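PDB 5ZRD: tyrosinase, which oxidises phenols at a pair of copper ions, probably converting monophenols to catechol derivatives and these in turn to ortho-quinones. Local coordinates for residues Ala157-Leu162 with Ile168-Lys173; Ser183-Val186 with Glu190-Glu193. All blocks are in the same frame, centred on the assembly; numbering follows the deposited sequence.

Interaction 1. Residues Ala157-Leu162 with Ile168-Lys173; sequences ALSDRL and IYEKPK
E170 reaches across from I168-K173 to lie along the backbone of A157-L162. Its CB sits 3.5 Å from L158 O, and CG, placed beside its own backbone N (chi1 -64°), passes on to face S159 CA. The chain stays extended beyond CG and carries the carboxylate to D160, where OE1 takes the N-H of D160 at 2.8 Å on its anti side, 19° out of the carboxylate plane. A water 2.7 Å from E170 OE1 accepts from L162 N at 2.8 Å, so OE1 meets the N-H of D160 directly and that of L162 through the water, which may also serve other acceptors. Around this carboxylate the chain folds as an ST turn, S159 OG accepting from R161 N. Beside this turn, L158 and K171 form a single antiparallel hydrogen-bonded bridge: K171 N to L158 O at 2.9 Å is the straighter bond, L158 N to K171 O at 2.8 Å the more bent. A157 CB fills in beyond it, 3.4 Å from K173 N. D160 OD2 and E170 OE1, probably both negative, lie 4.1 Å apart with the carboxylate planes turned 44°; N167 gives each group a weak bond, ND2 to D160 OD2 and N to E170 OE2. D160 OD1 is held by Y63 OH, and OD2 lies at the edge of the Y169 ring, whose OH is bonded to V472 N.

Interaction 2. Residues Ser183-Val186 with Glu190-Glu193; sequences SGLV and EALE
L185 O, beside A191 O, is held by the hydroxyl of T195, one turn further along the helix. The two carbonyl oxygens, L185 O and A191 O, approach to 3.1 Å as acceptors sharing that hydroxyl, the bond to A191 O being weak. S183 OG also hydrogen-bonds T195 OG1, so this threonine joins S183 and L185 of the loop to the helix, and N199 OD1, another turn on, takes the N-H of S183. The rest is van der Waals packing, partly against carbonyl oxygens. A191 directs its methyl at the loop: CB rests 3.6 Å from L185 O, and the L185 branch CD2 comes to 4.2 Å from the same CB. L192 reaches V186 from the next position on the helix. Its CG stands anti to the backbone N (chi1 178°), which brings CD1 to 3.7 Å from V186 CG1 and 3.9 Å from V186 CB. Lower on the leucine, CB lies 3.9 Å from V186 O. Where V186 and L192 meet, the backbones draw close, CA to CA 4.1 Å; three residues separate V186 from E190. The unit is thus a loop folded back along the start of the helix it leads into. Helix 189-200 covers one flank of S183-V186; L185 also packs on N301 and W470, G184 is backbone-bonded to N301 in the loop after strand 295-297, and L192 touches P189 of the second subunit.

How the interactions relate
The two contacts follow one another along the chain, their centres about 13 Å apart, and they touch mainly through K171. Its NZ probably hydrogen-bonds G184 O at 2.8 Å and also forms a salt bridge with D303, while K171 CG packs 3.7 Å from V186 CG2. A second point of contact is I168 O, 3.6 Å from L185 CD1. Interaction 1 thus backs directly onto the loop of interaction 2. It is the closer of the two to the dicopper centre, the L158 side chain being about 10 Å from that of the copper ligand H57, whereas interaction 2 lies away from the copper site. Both contacts reach the second subunit, L162 packing on its V473.

Interaction 1. Residues Ala157-Leu162 with Ile168-Lys173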
# COMPACT_ATOMS: atom_id res chain seq x y z
N ALA A 157 -20.45 16.37 -14.61
CA ALA A 157 -20.69 15.09 -14.00
C ALA A 157 -19.94 15.01 -12.66
O ALA A 157 -18.92 15.60 -12.48
CB ALA A 157 -20.26 13.97 -14.92
N LEU A 158 -20.54 14.29 -11.75
CA LEU A 158 -19.84 13.78 -10.61
C LEU A 158 -19.19 12.49 -11.07
O LEU A 158 -19.88 11.50 -11.27
CB LEU A 158 -20.84 13.49 -9.49
CG LEU A 158 -21.44 14.72 -8.82
CD1 LEU A 158 -22.56 14.30 -7.88
CD2 LEU A 158 -20.37 15.49 -8.08
N SER A 159 -17.90 12.51 -11.24
CA SER A 159 -17.25 11.34 -11.76
C SER A 159 -15.79 11.29 -11.30
O SER A 159 -15.12 12.27 -11.38
CB SER A 159 -17.37 11.35 -13.28
OG SER A 159 -16.25 10.74 -13.89
N ASP A 160 -15.28 10.13 -10.93
CA ASP A 160 -13.84 10.04 -10.63
C ASP A 160 -12.94 9.95 -11.90
O ASP A 160 -11.70 10.01 -11.83
CB ASP A 160 -13.67 8.86 -9.70
CG ASP A 160 -14.48 9.03 -8.37
OD1 ASP A 160 -14.52 10.17 -7.83
OD2 ASP A 160 -15.10 8.04 -7.89
N ARG A 161 -13.57 9.80 -13.08
CA ARG A 161 -12.87 9.77 -14.37
C ARG A 161 -11.79 8.68 -14.32
O ARG A 161 -10.67 8.92 -14.71
CB ARG A 161 -12.27 11.15 -14.72
CG ARG A 161 -13.28 12.29 -14.81
CD ARG A 161 -13.84 12.57 -16.21
NE ARG A 161 -15.18 13.20 -16.27
CZ ARG A 161 -15.45 14.49 -16.04
NH1 ARG A 161 -14.49 15.31 -15.65
NH2 ARG A 161 -16.69 14.96 -16.18
N LEU A 162 -12.11 7.52 -13.76
CA LEU A 162 -11.18 6.40 -13.76
C LEU A 162 -11.47 5.52 -14.97
O LEU A 162 -12.60 5.04 -15.11
CB LEU A 162 -11.39 5.55 -12.51
CG LEU A 162 -11.06 6.20 -11.18
CD1 LEU A 162 -11.06 5.14 -10.09
CD2 LEU A 162 -9.71 6.93 -11.24
N ILE A 168 -21.36 3.89 -7.74
CA ILE A 168 -22.65 4.45 -7.35
C ILE A 168 -22.45 5.87 -6.82
O ILE A 168 -23.44 6.61 -6.67
CB ILE A 168 -23.42 3.54 -6.37
CG1 ILE A 168 -22.65 3.27 -5.08
CG2 ILE A 168 -23.85 2.24 -7.04
CD1 ILE A 168 -23.43 2.51 -4.07
N TYR A 169 -21.20 6.27 -6.59
CA TYR A 169 -20.95 7.69 -6.34
C TYR A 169 -21.29 8.53 -7.57
O TYR A 169 -21.61 9.70 -7.42
CB TYR A 169 -19.49 7.99 -6.00
CG TYR A 169 -18.93 7.31 -4.79
CD1 TYR A 169 -19.76 6.82 -3.79
CD2 TYR A 169 -17.56 7.19 -4.62
CE1 TYR A 169 -19.24 6.18 -2.67
CE2 TYR A 169 -17.03 6.56 -3.51
CZ TYR A 169 -17.87 6.06 -2.52
OH TYR A 169 -17.37 5.42 -1.42
N GLU A 170 -21.19 7.96 -8.77
CA GLU A 170 -21.07 8.75 -10.02
C GLU A 170 -22.45 9.09 -10.55
O GLU A 170 -23.39 8.26 -10.43
CB GLU A 170 -20.23 8.00 -11.05
CG GLU A 170 -18.80 7.81 -10.58
CD GLU A 170 -17.86 7.34 -11.65
OE1 GLU A 170 -16.69 7.76 -11.64
OE2 GLU A 170 -18.31 6.52 -12.44
N LYS A 171 -22.54 10.30 -11.11
CA LYS A 171 -23.77 10.82 -11.65
C LYS A 171 -23.44 11.70 -12.85
O LYS A 171 -22.58 12.58 -12.75
CB LYS A 171 -24.53 11.55 -10.54
CG LYS A 171 -25.50 10.65 -9.79
CD LYS A 171 -25.72 10.92 -8.33
CE LYS A 171 -27.13 11.37 -8.03
NZ LYS A 171 -27.77 10.64 -6.91
N PRO A 172 -24.12 11.46 -14.00
CA PRO A 172 -23.74 12.15 -15.23
C PRO A 172 -24.10 13.63 -15.26
O PRO A 172 -25.01 14.09 -14.53
CB PRO A 172 -24.59 11.48 -16.32
CG PRO A 172 -25.88 11.13 -15.61
CD PRO A 172 -25.37 10.68 -14.25
N LYS A 173 -23.44 14.35 -16.17
CA LYS A 173 -23.86 15.69 -16.53
C LYS A 173 -25.34 15.68 -16.91
O LYS A 173 -25.77 14.75 -17.57
CB LYS A 173 -23.11 16.20 -17.76
CG LYS A 173 -23.49 17.60 -18.21
CD LYS A 173 -22.59 18.10 -19.30
CE LYS A 173 -22.96 19.48 -19.77
NZ LYS A 173 -21.83 20.06 -20.54
O HOH W 1 -14.75 6.64 -13.20

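Interaction 2. Residues Ser183-Val186 with Glu190-Glu193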
# COMPACT_ATOMS: atom_id res chain seq x y z
N SER A 183 -36.08 7.68 -7.13
CA SER A 183 -34.72 7.24 -6.98
C SER A 183 -33.80 7.96 -7.97
O SER A 183 -34.14 8.18 -9.16
CB SER A 183 -34.65 5.76 -7.17
OG SER A 183 -33.35 5.28 -6.88
N GLY A 184 -32.60 8.29 -7.51
CA GLY A 184 -31.58 8.81 -8.44
C GLY A 184 -30.21 8.19 -8.27
O GLY A 184 -29.23 8.84 -8.51
N LEU A 185 -30.12 6.92 -7.93
CA LEU A 185 -28.81 6.25 -7.86
C LEU A 185 -28.58 5.57 -9.23
O LEU A 185 -29.35 4.71 -9.61
CB LEU A 185 -28.83 5.26 -6.70
CG LEU A 185 -27.48 4.77 -6.21
CD1 LEU A 185 -26.73 5.84 -5.40
CD2 LEU A 185 -27.67 3.50 -5.37
N VAL A 186 -27.55 5.97 -9.97
CA VAL A 186 -27.48 5.68 -11.42
C VAL A 186 -26.06 5.30 -11.89
O VAL A 186 -25.83 5.15 -13.10
CB VAL A 186 -28.02 6.88 -12.22
CG1 VAL A 186 -29.50 7.07 -11.99
CG2 VAL A 186 -27.30 8.19 -11.94
N GLU A 190 -26.80 -1.80 -12.74
CA GLU A 190 -27.87 -2.34 -11.91
C GLU A 190 -28.54 -1.19 -11.14
O GLU A 190 -29.77 -1.12 -11.11
CB GLU A 190 -27.36 -3.49 -11.03
CG GLU A 190 -26.39 -3.04 -9.94
CD GLU A 190 -25.36 -4.06 -9.44
OE1 GLU A 190 -25.80 -5.10 -8.86
OE2 GLU A 190 -24.11 -3.80 -9.61
N ALA A 191 -27.78 -0.25 -10.59
CA ALA A 191 -28.42 0.84 -9.84
C ALA A 191 -29.37 1.60 -10.78
O ALA A 191 -30.51 1.92 -10.42
CB ALA A 191 -27.40 1.75 -9.21
N LEU A 192 -28.88 1.86 -11.98
CA LEU A 192 -29.64 2.61 -12.98
C LEU A 192 -30.90 1.83 -13.38
O LEU A 192 -32.00 2.40 -13.43
CB LEU A 192 -28.75 2.86 -14.20
CG LEU A 192 -29.41 3.59 -15.37
CD1 LEU A 192 -30.02 4.90 -14.92
CD2 LEU A 192 -28.38 3.84 -16.45
N GLU A 193 -30.71 0.55 -13.64
CA GLU A 193 -31.82 -0.33 -13.96
C GLU A 193 -32.87 -0.24 -12.84
O GLU A 193 -34.03 0.04 -13.15
CB GLU A 193 -31.32 -1.76 -14.18
CG GLU A 193 -32.44 -2.73 -14.55
CD GLU A 193 -33.04 -2.55 -15.95
OE1 GLU A 193 -32.82 -3.44 -16.80
OE2 GLU A 193 -33.72 -1.52 -16.19